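Local coordinates for multidrug resistance protein (Vibrio cholerae, PDB 1YC9), which probably forms an outer membrane channel that exports drugs from the cell, as in other members of the outer membrane factor family of efflux proteins, at residues N371-A376 with Q412-N417; I386-Y391 with L399-A404. The protein carries 1 engineered substitution. One frame throughout, in Å; residues are numbered along the deposited sequence.

Interaction 1 (N371-A376 with Q412-N417)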
loop_
_atom_site.group_PDB
_atom_site.type_symbol
_atom_site.label_atom_id
_atom_site.label_comp_id
_atom_site.label_asym_id
_atom_site.label_seq_id
_atom_site.Cartn_x
_atom_site.Cartn_y
_atom_site.Cartn_z
ATOM N N ASN A 371 23.282 22.796 -20.305
ATOM C CA ASN A 371 24.309 23.421 -21.144
ATOM C C ASN A 371 24.581 22.616 -22.404
ATOM O O ASN A 371 24.500 23.152 -23.510
ATOM C CB ASN A 371 25.596 23.545 -20.338
ATOM C CG ASN A 371 25.573 24.755 -19.396
ATOM O OD1 ASN A 371 24.645 25.546 -19.439
ATOM N ND2 ASN A 371 26.613 24.899 -18.540
ATOM N N LYS A 372 24.873 21.331 -22.232
ATOM C CA LYS A 372 25.123 20.475 -23.379
ATOM C C LYS A 372 23.876 20.344 -24.241
ATOM O O LYS A 372 23.955 20.289 -25.476
ATOM C CB LYS A 372 25.649 19.108 -22.965
ATOM C CG LYS A 372 26.975 19.084 -22.210
ATOM C CD LYS A 372 28.167 19.843 -22.857
ATOM C CE LYS A 372 28.429 19.563 -24.307
ATOM N NZ LYS A 372 29.642 20.376 -24.914
ATOM N N THR A 373 22.705 20.297 -23.624
ATOM C CA THR A 373 21.488 20.158 -24.413
ATOM C C THR A 373 21.189 21.479 -25.179
ATOM O O THR A 373 20.753 21.436 -26.323
ATOM C CB THR A 373 20.311 19.750 -23.522
ATOM O OG1 THR A 373 20.634 18.553 -22.781
ATOM C CG2 THR A 373 19.117 19.392 -24.381
ATOM N N GLU A 374 21.458 22.626 -24.561
ATOM C CA GLU A 374 21.360 23.924 -25.258
ATOM C C GLU A 374 22.288 23.955 -26.485
ATOM O O GLU A 374 21.916 24.445 -27.542
ATOM C CB GLU A 374 21.720 25.117 -24.344
ATOM C CG GLU A 374 20.591 25.552 -23.418
ATOM C CD GLU A 374 20.963 26.595 -22.354
ATOM O OE1 GLU A 374 22.151 26.746 -21.991
ATOM O OE2 GLU A 374 20.028 27.232 -21.857
ATOM N N GLN A 375 23.495 23.484 -26.314
ATOM C CA GLN A 375 24.457 23.391 -27.405
ATOM C C GLN A 375 23.922 22.467 -28.527
ATOM O O GLN A 375 24.041 22.784 -29.689
ATOM C CB GLN A 375 25.790 22.913 -26.881
ATOM C CG GLN A 375 26.464 23.919 -25.907
ATOM C CD GLN A 375 27.652 23.336 -25.224
ATOM O OE1 GLN A 375 27.931 23.627 -24.029
ATOM N NE2 GLN A 375 28.360 22.509 -25.921
ATOM N N ALA A 376 23.307 21.330 -28.187
ATOM C CA ALA A 376 22.741 20.475 -29.217
ATOM C C ALA A 376 21.609 21.204 -29.943
ATOM O O ALA A 376 21.529 21.121 -31.149
ATOM C CB ALA A 376 22.217 19.142 -28.621
ATOM N N GLN A 412 15.128 20.181 -28.690
ATOM C CA GLN A 412 14.304 21.213 -28.116
ATOM C C GLN A 412 13.406 20.634 -27.041
ATOM O O GLN A 412 13.216 21.237 -26.013
ATOM C CB GLN A 412 13.438 21.889 -29.178
ATOM C CG GLN A 412 14.181 22.835 -30.070
ATOM C CD GLN A 412 13.282 23.374 -31.191
ATOM O OE1 GLN A 412 12.397 22.652 -31.738
ATOM N NE2 GLN A 412 13.499 24.638 -31.538
ATOM N N ARG A 413 12.844 19.455 -27.284
ATOM C CA ARG A 413 12.012 18.834 -26.276
ATOM C C ARG A 413 12.830 18.421 -25.064
ATOM O O ARG A 413 12.378 18.621 -23.929
ATOM C CB ARG A 413 11.270 17.669 -26.886
ATOM C CG ARG A 413 10.204 18.246 -27.775
ATOM C CD ARG A 413 9.275 17.242 -28.325
ATOM N NE ARG A 413 8.236 16.900 -27.349
ATOM C CZ ARG A 413 7.423 15.855 -27.518
ATOM N NH1 ARG A 413 7.554 15.124 -28.619
ATOM N NH2 ARG A 413 6.493 15.545 -26.616
ATOM N N ALA A 414 14.015 17.868 -25.305
ATOM C CA ALA A 414 14.929 17.487 -24.223
ATOM C C ALA A 414 15.252 18.695 -23.392
ATOM O O ALA A 414 15.238 18.649 -22.176
ATOM C CB ALA A 414 16.183 16.818 -24.771
ATOM N N LEU A 415 15.531 19.809 -24.049
ATOM C CA LEU A 415 15.807 21.045 -23.316
ATOM C C LEU A 415 14.672 21.531 -22.468
ATOM O O LEU A 415 14.879 21.863 -21.309
ATOM C CB LEU A 415 16.276 22.133 -24.280
ATOM C CG LEU A 415 16.655 23.449 -23.614
ATOM C CD1 LEU A 415 17.696 23.259 -22.527
ATOM C CD2 LEU A 415 17.167 24.403 -24.701
ATOM N N VAL A 416 13.462 21.579 -23.021
ATOM C CA VAL A 416 12.281 22.030 -22.294
ATOM C C VAL A 416 12.087 21.090 -21.091
ATOM O O VAL A 416 11.728 21.523 -20.015
ATOM C CB VAL A 416 11.044 21.985 -23.234
ATOM C CG1 VAL A 416 9.782 21.606 -22.520
ATOM C CG2 VAL A 416 10.899 23.297 -24.011
ATOM N N ASN A 417 12.302 19.788 -21.273
ATOM C CA ASN A 417 12.115 18.890 -20.151
ATOM C C ASN A 417 13.147 19.123 -19.017
ATOM O O ASN A 417 12.821 18.936 -17.826
ATOM C CB ASN A 417 12.147 17.448 -20.598
ATOM C CG ASN A 417 10.959 17.081 -21.454
ATOM O OD1 ASN A 417 11.001 16.112 -22.253
ATOM N ND2 ASN A 417 9.915 17.820 -21.314
#
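T373 meets A414 and L415 where two antiparallel helix segments, 371-376 and 412-417, pass each other at 152° with their axes 9.0 Å apart. The contact across the pair is made by van der Waals packing. T373 supplies it with its methyl group: with CG2 anti to the backbone N (OG1 at chi1 -55°), the methyl is set against the facing helix. T373 CG2 lies 3.6 Å from L415 N, and T373 CG2 also comes within 3.9 Å of A414 CB and, at the same distance, of L415 CB. A second apolar contact runs beside the first. L415 holds CG anti to its own N (chi1 -177°), and both methyls of its fork rest on the aliphatic stem of E374, L415 CD1 and CD2 each lying 3.8 Å from E374 CG. The two side chains meet at a slant, and it is the methylene of E374, not its carboxylate, that does the touching.

The hydroxyl of T373 is satisfied within its own helix, T373 OG1 hydrogen-bonding to R369 O one turn back. Such packing of small and branched side chains between hairpin arms 326-391 and 398-433 is consistent with the coiled coil predicted for residues 363-390. Segment 412-417 is flanked by helix 117-183, on which V416 packs and where N160 accepts a bond from R413. Segment 371-376 also borders a second subunit, where T373 packs on A204 of that neighbouring chain.

Interaction 2 (I386-Y391 with L399-A404); sequences IATNRY and LDVLVA
The ring of Y391 lies obliquely to V401 CG2, while the closer approach is to the stem that carries it, Y391 CB standing 3.9 Å from V401 CG2. With CG anti to the backbone N (chi1 -172°), the phenol reaches helix 117-183, packing on L177 and L178 and forming a cation-pi pair with R181. The carboxylate of D400 lies at the margin, D400 OD2 being hydrogen-bonded to a residue just flanking the two segments; R390 NE, 6.3 Å from D400 OD2, is too far for a salt bridge.

V401 carries most of the contact. Its CG2 sits 3.5 Å from A387 O and 4.0 Å from A387 CB, so one methyl covers both the carbonyl and the small side chain. A387 CB also rests on the facing backbone, 4.0 Å from D400 O. V401 CG1 turns to T388 CG2 at 4.1 Å, the two side chains crossing at about a right angle. T388 can offer this methyl because its hydroxyl folds back (chi1 63°) to hydrogen-bond H385 O. The small side chain of A387 is consistent with the close approach of the backbones, A387 CA and V401 CA being 5.3 Å apart in antiparallel segments inclined at 158°.

Chemically, this is a largely buried, mainly apolar contact, held by van der Waals packing against side chains and backbone carbonyls. A387 O, though covered by a methyl, is engaged by Y391 N within its own helix.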
loop_
_atom_site.group_PDB
_atom_site.type_symbol
_atom_site.label_atom_id
_atom_site.label_comp_id
_atom_site.label_asym_id
_atom_site.label_seq_id
_atom_site.Cartn_x
_atom_site.Cartn_y
_atom_site.Cartn_z
ATOM N N ILE A 386 21.120 25.949 -42.389
ATOM C CA ILE A 386 21.962 25.716 -43.537
ATOM C C ILE A 386 21.304 24.727 -44.493
ATOM O O ILE A 386 21.367 24.911 -45.694
ATOM C CB ILE A 386 23.364 25.238 -43.135
ATOM C CG1 ILE A 386 24.167 26.391 -42.554
ATOM C CG2 ILE A 386 24.100 24.672 -44.292
ATOM C CD1 ILE A 386 25.127 25.990 -41.505
ATOM N N ALA A 387 20.678 23.671 -43.960
ATOM C CA ALA A 387 20.076 22.658 -44.815
ATOM C C ALA A 387 18.923 23.253 -45.612
ATOM O O ALA A 387 18.747 22.898 -46.775
ATOM C CB ALA A 387 19.577 21.455 -43.961
ATOM N N THR A 388 18.147 24.142 -45.001
ATOM C CA THR A 388 16.990 24.682 -45.692
ATOM C C THR A 388 17.394 25.798 -46.684
ATOM O O THR A 388 16.776 25.926 -47.731
ATOM C CB THR A 388 15.906 25.225 -44.752
ATOM O OG1 THR A 388 16.400 26.325 -43.994
ATOM C CG2 THR A 388 15.463 24.182 -43.664
ATOM N N ASN A 389 18.394 26.616 -46.331
ATOM C CA ASN A 389 18.943 27.608 -47.282
ATOM C C ASN A 389 19.435 26.892 -48.502
ATOM O O ASN A 389 19.006 27.203 -49.621
ATOM C CB ASN A 389 20.102 28.397 -46.676
ATOM C CG ASN A 389 19.651 29.447 -45.714
ATOM O OD1 ASN A 389 18.541 29.941 -45.786
ATOM N ND2 ASN A 389 20.540 29.816 -44.786
ATOM N N ARG A 390 20.281 25.888 -48.294
ATOM C CA ARG A 390 20.778 25.046 -49.365
ATOM C C ARG A 390 19.642 24.382 -50.147
ATOM O O ARG A 390 19.745 24.168 -51.376
ATOM C CB ARG A 390 21.740 23.964 -48.847
ATOM C CG ARG A 390 23.168 24.443 -48.594
ATOM C CD ARG A 390 24.069 23.433 -47.882
ATOM N NE ARG A 390 24.671 22.432 -48.759
ATOM C CZ ARG A 390 25.618 22.672 -49.677
ATOM N NH1 ARG A 390 26.096 23.903 -49.894
ATOM N NH2 ARG A 390 26.093 21.662 -50.394
ATOM N N TYR A 391 18.568 24.017 -49.449
ATOM C CA TYR A 391 17.431 23.425 -50.148
ATOM C C TYR A 391 16.718 24.499 -51.000
ATOM O O TYR A 391 16.454 24.300 -52.144
ATOM C CB TYR A 391 16.453 22.732 -49.178
ATOM C CG TYR A 391 15.395 21.965 -49.924
ATOM C CD1 TYR A 391 15.649 20.715 -50.431
ATOM C CD2 TYR A 391 14.157 22.534 -50.173
ATOM C CE1 TYR A 391 14.671 20.018 -51.162
ATOM C CE2 TYR A 391 13.183 21.855 -50.909
ATOM C CZ TYR A 391 13.445 20.597 -51.395
ATOM O OH TYR A 391 12.470 19.918 -52.120
ATOM N N LEU A 399 16.189 15.135 -47.587
ATOM C CA LEU A 399 16.660 14.290 -46.509
ATOM C C LEU A 399 17.522 15.048 -45.491
ATOM O O LEU A 399 17.395 14.829 -44.288
ATOM C CB LEU A 399 17.505 13.162 -47.035
ATOM C CG LEU A 399 17.173 11.745 -46.609
ATOM C CD1 LEU A 399 18.453 10.986 -46.456
ATOM C CD2 LEU A 399 16.307 11.651 -45.341
ATOM N N ASP A 400 18.400 15.931 -45.975
ATOM C CA ASP A 400 19.219 16.709 -45.051
ATOM C C ASP A 400 18.359 17.567 -44.174
ATOM O O ASP A 400 18.635 17.729 -42.984
ATOM C CB ASP A 400 20.254 17.558 -45.776
ATOM C CG ASP A 400 21.135 16.747 -46.646
ATOM O OD1 ASP A 400 21.596 15.653 -46.239
ATOM O OD2 ASP A 400 21.421 17.118 -47.797
ATOM N N VAL A 401 17.306 18.128 -44.764
ATOM C CA VAL A 401 16.355 18.918 -44.043
ATOM C C VAL A 401 15.596 18.055 -43.005
ATOM O O VAL A 401 15.483 18.441 -41.855
ATOM C CB VAL A 401 15.392 19.622 -44.975
ATOM C CG1 VAL A 401 14.316 20.262 -44.194
ATOM C CG2 VAL A 401 16.164 20.688 -45.843
ATOM N N LEU A 402 15.088 16.905 -43.421
ATOM C CA LEU A 402 14.340 16.042 -42.505
ATOM C C LEU A 402 15.174 15.678 -41.278
ATOM O O LEU A 402 14.666 15.717 -40.177
ATOM C CB LEU A 402 13.910 14.803 -43.250
ATOM C CG LEU A 402 13.210 13.664 -42.517
ATOM C CD1 LEU A 402 12.256 12.959 -43.465
ATOM C CD2 LEU A 402 14.209 12.673 -41.987
ATOM N N VAL A 403 16.438 15.315 -41.488
ATOM C CA VAL A 403 17.330 14.859 -40.431
ATOM C C VAL A 403 17.602 15.976 -39.462
ATOM O O VAL A 403 17.536 15.786 -38.250
ATOM C CB VAL A 403 18.606 14.222 -41.002
ATOM C CG1 VAL A 403 19.661 13.995 -39.949
ATOM C CG2 VAL A 403 18.278 12.912 -41.714
ATOM N N ALA A 404 17.849 17.173 -39.992
ATOM C CA ALA A 404 18.053 18.324 -39.162
ATOM C C ALA A 404 16.815 18.745 -38.380
ATOM O O ALA A 404 16.907 19.107 -37.238
ATOM C CB ALA A 404 18.581 19.506 -40.029
#

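Overall arrangement
Both interactions join the two arms of one antiparallel hairpin, helix 326-391 with helix 398-433, and interaction 2 is nested inside the loop closed by interaction 1. Their centres are 20 Å apart and the nearest atoms about 8 Å, so they are separate points along one pair of helices. Interaction 2 lies nearer the turn, 52 Å from the chain centre, and interaction 1 lies 34 Å from it. Each also touches a second subunit, and at interaction 2 L399 packs on L399 of both other chains, which suggests that the turn lies near the trimer axis. As in TolC-like channels, such a hairpin probably helps narrow the periplasmic end.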